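Local coordinates for FERM, RhoGEF and pleckstrin domain-containing protein 2 (Mus musculus, PDB 4GYV), which acts as a guanine nucleotide exchange factor that activates the small GTPase RAC1 and takes part in semaphorin responses and actin remodelling, at residues 45-50 with 117-122; 101-106 with 188-193. One frame throughout, in Å; residues are numbered along the deposited sequence.

Contact 1 (45-50 with 117-122); sequences AALMAL and TELEKA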
loop_
_atom_site.group_PDB
_atom_site.type_symbol
_atom_site.label_atom_id
_atom_site.label_comp_id
_atom_site.label_asym_id
_atom_site.label_seq_id
_atom_site.Cartn_x
_atom_site.Cartn_y
_atom_site.Cartn_z
ATOM N N ALA A 45 -15.918 -18.274 -22.335
ATOM C CA ALA A 45 -15.915 -16.844 -22.623
ATOM C C ALA A 45 -17.151 -16.153 -22.066
ATOM O O ALA A 45 -17.045 -15.126 -21.391
ATOM C CB ALA A 45 -15.794 -16.590 -24.091
ATOM N N ALA A 46 -18.311 -16.753 -22.321
ATOM C CA ALA A 46 -19.597 -16.157 -21.986
ATOM C C ALA A 46 -19.745 -15.857 -20.506
ATOM O O ALA A 46 -20.283 -14.806 -20.122
ATOM C CB ALA A 46 -20.688 -17.036 -22.437
ATOM N N LEU A 47 -19.263 -16.779 -19.679
ATOM C CA LEU A 47 -19.297 -16.594 -18.236
ATOM C C LEU A 47 -18.291 -15.543 -17.818
ATOM O O LEU A 47 -18.530 -14.761 -16.910
ATOM C CB LEU A 47 -18.978 -17.900 -17.525
ATOM C CG LEU A 47 -18.911 -17.817 -15.995
ATOM C CD1 LEU A 47 -20.155 -17.171 -15.358
ATOM C CD2 LEU A 47 -18.669 -19.200 -15.414
HETATM N N MSE A 48 -17.146 -15.526 -18.474
HETATM C CA MSE A 48 -16.143 -14.545 -18.137
HETATM C C MSE A 48 -16.646 -13.149 -18.503
HETATM O O MSE A 48 -16.478 -12.188 -17.744
HETATM C CB MSE A 48 -14.849 -14.877 -18.844
HETATM C CG MSE A 48 -13.650 -14.253 -18.186
HETATM SE SE MSE A 48 -12.036 -14.674 -19.142
HETATM C CE MSE A 48 -11.500 -16.167 -18.011
ATOM N N ALA A 49 -17.297 -13.044 -19.657
ATOM C CA ALA A 49 -18.018 -11.821 -19.995
ATOM C C ALA A 49 -19.051 -11.422 -18.916
ATOM O O ALA A 49 -19.031 -10.303 -18.427
ATOM C CB ALA A 49 -18.664 -11.962 -21.315
ATOM N N LEU A 50 -19.941 -12.336 -18.534
ATOM C CA LEU A 50 -20.957 -12.041 -17.521
ATOM C C LEU A 50 -20.357 -11.432 -16.257
ATOM O O LEU A 50 -20.837 -10.421 -15.735
ATOM C CB LEU A 50 -21.721 -13.307 -17.155
ATOM C CG LEU A 50 -22.810 -13.160 -16.105
ATOM C CD1 LEU A 50 -23.892 -12.209 -16.552
ATOM C CD2 LEU A 50 -23.385 -14.513 -15.813
ATOM N N THR A 117 -24.899 -16.765 -9.127
ATOM C CA THR A 117 -25.479 -18.095 -9.286
ATOM C C THR A 117 -24.793 -18.839 -10.435
ATOM O O THR A 117 -24.586 -20.053 -10.377
ATOM C CB THR A 117 -27.020 -18.100 -9.547
ATOM O OG1 THR A 117 -27.290 -17.508 -10.810
ATOM C CG2 THR A 117 -27.779 -17.353 -8.500
ATOM N N GLU A 118 -24.429 -18.094 -11.468
ATOM C CA GLU A 118 -23.863 -18.682 -12.661
ATOM C C GLU A 118 -22.475 -19.227 -12.420
ATOM O O GLU A 118 -22.101 -20.255 -12.991
ATOM C CB GLU A 118 -23.831 -17.653 -13.779
ATOM C CG GLU A 118 -25.176 -17.465 -14.408
ATOM C CD GLU A 118 -25.752 -18.777 -14.875
ATOM O OE1 GLU A 118 -26.976 -18.995 -14.694
ATOM O OE2 GLU A 118 -24.972 -19.593 -15.418
ATOM N N LEU A 119 -21.709 -18.525 -11.589
ATOM C CA LEU A 119 -20.409 -19.018 -11.166
ATOM C C LEU A 119 -20.520 -20.340 -10.425
ATOM O O LEU A 119 -19.818 -21.297 -10.753
ATOM C CB LEU A 119 -19.698 -17.997 -10.287
ATOM C CG LEU A 119 -19.168 -16.773 -11.026
ATOM C CD1 LEU A 119 -18.512 -15.787 -10.071
ATOM C CD2 LEU A 119 -18.202 -17.189 -12.099
ATOM N N GLU A 120 -21.393 -20.393 -9.421
ATOM C CA GLU A 120 -21.511 -21.587 -8.594
ATOM C C GLU A 120 -21.886 -22.744 -9.486
ATOM O O GLU A 120 -21.274 -23.807 -9.427
ATOM C CB GLU A 120 -22.532 -21.391 -7.481
ATOM C CG GLU A 120 -22.369 -20.061 -6.779
ATOM C CD GLU A 120 -22.727 -20.107 -5.305
ATOM O OE1 GLU A 120 -23.797 -20.667 -4.968
ATOM O OE2 GLU A 120 -21.929 -19.582 -4.486
ATOM N N LYS A 121 -22.875 -22.507 -10.334
ATOM C CA LYS A 121 -23.331 -23.491 -11.300
ATOM C C LYS A 121 -22.132 -24.017 -12.089
ATOM O O LYS A 121 -21.905 -25.221 -12.151
ATOM C CB LYS A 121 -24.361 -22.843 -12.225
ATOM C CG LYS A 121 -25.253 -23.763 -13.012
ATOM C CD LYS A 121 -26.268 -22.940 -13.808
ATOM C CE LYS A 121 -27.015 -23.762 -14.861
ATOM N NZ LYS A 121 -27.700 -22.850 -15.829
ATOM N N ALA A 122 -21.339 -23.117 -12.654
ATOM C CA ALA A 122 -20.195 -23.523 -13.468
ATOM C C ALA A 122 -19.156 -24.315 -12.674
ATOM O O ALA A 122 -18.645 -25.340 -13.134
ATOM C CB ALA A 122 -19.556 -22.318 -14.108
#
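L47 lays its forked end over the flank of helix 112-124, touching E118, L119 and A122 at once. Its two methyls divide the work: CD2 rests on CB of A122 at 3.5 Å, while CD1 meets CD2 of L119 at 3.8 Å and also reaches the CB of E118. L119 CD2 is thereby held beside both branches of the fork, the two leucine side chains slanting across one another. With CG of L47 anti to the backbone N (chi1 177°), the fork extends toward helix 112-124. A122 suits the receiving side because a single methyl lets that fork come close to the helix backbone. One turn on, L50 repeats the same torsion, and its CD2 settles on the aliphatic part of E118, 3.7 Å from CG, the two side chains meeting nearly at a right angle. Glutamate fits this border place: its CB and CG offer carbon to the leucines, and a bend at chi2 (-54°) turns the chain beyond them. With an alanine in place of L47, the methyls of L119 and A122 would probably lose this partner across the helices, leaving a gap there. The short segments run roughly antiparallel, at 149°, with their axes 10.6 Å apart at closest approach, and the join is apolar and modest in extent. A45 and A49, on the same helix as L47, lie against Q197 and T200 of a second subunit. The contact ties helix 45-52 to helix 112-124 near one end of the DH domain. L119 also packs on the loop residues M43 and L150 and on Y133 of helix 127-137, the helix whose L129 meets A122.

Contact 2 (101-106 with 188-193); sequences QLKEFT and ITEVTT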
loop_
_atom_site.group_PDB
_atom_site.type_symbol
_atom_site.label_atom_id
_atom_site.label_comp_id
_atom_site.label_asym_id
_atom_site.label_seq_id
_atom_site.Cartn_x
_atom_site.Cartn_y
_atom_site.Cartn_z
ATOM N N GLN A 101 -24.246 10.009 -10.461
ATOM C CA GLN A 101 -23.564 9.257 -11.513
ATOM C C GLN A 101 -23.870 7.782 -11.380
ATOM O O GLN A 101 -23.968 7.055 -12.363
ATOM C CB GLN A 101 -22.058 9.430 -11.401
ATOM C CG GLN A 101 -21.477 10.445 -12.327
ATOM C CD GLN A 101 -20.119 10.945 -11.850
ATOM O OE1 GLN A 101 -19.479 10.331 -10.973
ATOM N NE2 GLN A 101 -19.673 12.081 -12.413
ATOM N N LEU A 102 -23.999 7.350 -10.140
ATOM C CA LEU A 102 -24.152 5.954 -9.811
ATOM C C LEU A 102 -25.405 5.403 -10.467
ATOM O O LEU A 102 -25.475 4.222 -10.793
ATOM C CB LEU A 102 -24.235 5.835 -8.298
ATOM C CG LEU A 102 -24.146 4.485 -7.631
ATOM C CD1 LEU A 102 -22.880 3.816 -8.064
ATOM C CD2 LEU A 102 -24.158 4.727 -6.137
ATOM N N LYS A 103 -26.393 6.266 -10.676
ATOM C CA LYS A 103 -27.645 5.832 -11.272
ATOM C C LYS A 103 -27.428 5.190 -12.637
ATOM O O LYS A 103 -28.157 4.285 -13.030
ATOM C CB LYS A 103 -28.631 6.995 -11.371
ATOM C CG LYS A 103 -29.114 7.511 -10.030
ATOM C CD LYS A 103 -30.145 8.610 -10.224
ATOM C CE LYS A 103 -30.594 9.203 -8.898
ATOM N NZ LYS A 103 -31.384 10.462 -9.075
ATOM N N GLU A 104 -26.403 5.651 -13.337
ATOM C CA GLU A 104 -26.043 5.133 -14.652
ATOM C C GLU A 104 -25.302 3.794 -14.574
ATOM O O GLU A 104 -24.861 3.261 -15.584
ATOM C CB GLU A 104 -25.192 6.168 -15.397
ATOM C CG GLU A 104 -25.900 7.476 -15.598
ATOM C CD GLU A 104 -27.137 7.311 -16.452
ATOM O OE1 GLU A 104 -28.262 7.326 -15.900
ATOM O OE2 GLU A 104 -26.986 7.155 -17.684
ATOM N N PHE A 105 -25.182 3.250 -13.368
ATOM C CA PHE A 105 -24.467 1.995 -13.150
ATOM C C PHE A 105 -25.315 0.911 -12.484
ATOM O O PHE A 105 -24.821 -0.181 -12.241
ATOM C CB PHE A 105 -23.238 2.239 -12.271
ATOM C CG PHE A 105 -22.131 2.954 -12.970
ATOM C CD1 PHE A 105 -22.181 4.316 -13.159
ATOM C CD2 PHE A 105 -21.033 2.262 -13.445
ATOM C CE1 PHE A 105 -21.157 4.980 -13.813
ATOM C CE2 PHE A 105 -20.002 2.925 -14.102
ATOM C CZ PHE A 105 -20.071 4.287 -14.282
ATOM N N THR A 106 -26.570 1.216 -12.161
ATOM C CA THR A 106 -27.418 0.275 -11.440
ATOM C C THR A 106 -27.605 -1.037 -12.214
ATOM O O THR A 106 -27.752 -2.108 -11.613
ATOM C CB THR A 106 -28.780 0.889 -11.145
ATOM O OG1 THR A 106 -29.344 1.363 -12.368
ATOM C CG2 THR A 106 -28.623 2.058 -10.250
ATOM N N ILE A 188 -28.673 8.245 -3.544
ATOM C CA ILE A 188 -28.230 6.925 -3.138
ATOM C C ILE A 188 -29.408 6.098 -2.613
ATOM O O ILE A 188 -29.467 4.886 -2.799
ATOM C CB ILE A 188 -27.119 7.012 -2.070
ATOM C CG1 ILE A 188 -26.622 5.618 -1.707
ATOM C CG2 ILE A 188 -27.612 7.712 -0.803
ATOM C CD1 ILE A 188 -26.217 4.806 -2.902
ATOM N N THR A 189 -30.355 6.751 -1.963
ATOM C CA THR A 189 -31.533 6.040 -1.505
ATOM C C THR A 189 -32.345 5.510 -2.689
ATOM O O THR A 189 -32.833 4.368 -2.655
ATOM C CB THR A 189 -32.391 6.913 -0.605
ATOM O OG1 THR A 189 -31.646 7.225 0.578
ATOM C CG2 THR A 189 -33.623 6.190 -0.216
ATOM N N GLU A 190 -32.471 6.326 -3.737
ATOM C CA GLU A 190 -33.099 5.877 -4.976
ATOM C C GLU A 190 -32.411 4.626 -5.496
ATOM O O GLU A 190 -33.067 3.669 -5.883
ATOM C CB GLU A 190 -33.084 6.968 -6.045
ATOM C CG GLU A 190 -33.906 8.177 -5.665
ATOM C CD GLU A 190 -34.060 9.177 -6.793
ATOM O OE1 GLU A 190 -33.518 8.900 -7.887
ATOM O OE2 GLU A 190 -34.725 10.226 -6.576
ATOM N N VAL A 191 -31.084 4.631 -5.492
ATOM C CA VAL A 191 -30.326 3.508 -6.012
ATOM C C VAL A 191 -30.541 2.252 -5.175
ATOM O O VAL A 191 -30.861 1.193 -5.708
ATOM C CB VAL A 191 -28.835 3.825 -6.082
ATOM C CG1 VAL A 191 -28.048 2.576 -6.457
ATOM C CG2 VAL A 191 -28.599 4.913 -7.093
ATOM N N THR A 192 -30.366 2.367 -3.865
ATOM C CA THR A 192 -30.548 1.213 -3.006
ATOM C C THR A 192 -31.983 0.685 -3.110
ATOM O O THR A 192 -32.202 -0.517 -3.161
ATOM C CB THR A 192 -30.187 1.524 -1.551
ATOM O OG1 THR A 192 -30.985 2.609 -1.080
ATOM C CG2 THR A 192 -28.745 1.916 -1.441
ATOM N N THR A 193 -32.962 1.572 -3.163
ATOM C CA THR A 193 -34.325 1.111 -3.370
ATOM C C THR A 193 -34.500 0.289 -4.658
ATOM O O THR A 193 -35.198 -0.715 -4.668
ATOM C CB THR A 193 -35.312 2.273 -3.388
ATOM O OG1 THR A 193 -35.214 2.978 -2.151
ATOM C CG2 THR A 193 -36.706 1.761 -3.554
#
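V191 sends its two methyls to different partners on 101-106: CG2 lies 4.0 Å from the CG of K103, and CG1 lies 3.9 Å from the CG2 of T106. A branched residue suits this buried place, since both arms leave the helix close to the backbone, so that each can meet a different side chain of the turn. K103 serves two purposes. The base of its side chain packs on V191, and the rest, stretched out beyond CG (chi2 -177°), runs along to E190, where NZ forms a salt-bridged hydrogen bond of 2.9 Å with OE1. The ammonium comes in from above the carboxylate plane, 48° out of it. Lysine is apt here because its first methylenes can lie against the valine while the length beyond them carries the charge out to the exposed glutamate. L102 makes a second apolar contact, its CD2 meeting CD1 of I188 at 3.8 Å; both side chains also touch helix 152-170, through L157 for L102 and through Y160 and L164 for I188. T106 OG1 donates to the carbonyl O of K103 at 3.2 Å, joining the first turn of helix 106-110 to the preceding bend and leaving its methyl for V191. The turn between helices 92-102 and 106-110 is thus packed against helix 178-194, within the elongated all-helical bundle that is the hallmark of the DH (RhoGEF) domain.

In the fold
Both contacts belong to the single DH domain of this chain, with centres 25 Å apart and nearest atoms about 12 Å apart, so they do not touch. Contact 1 lies farther out, 21 Å from the centre of the chain against 12 Å for contact 2, and is a surface junction where the latter is buried. Along the sequence their segments alternate: 45-50, 101-106, 117-122, 188-193. The chain therefore passes from helix 45-52 through the end of helix 92-102 and the turn into helix 106-110 before returning to helix 112-124, and reaches helix 178-194 last. Each contact thus joins parts far apart in sequence within the same elongated domain, which carries the exchange activity.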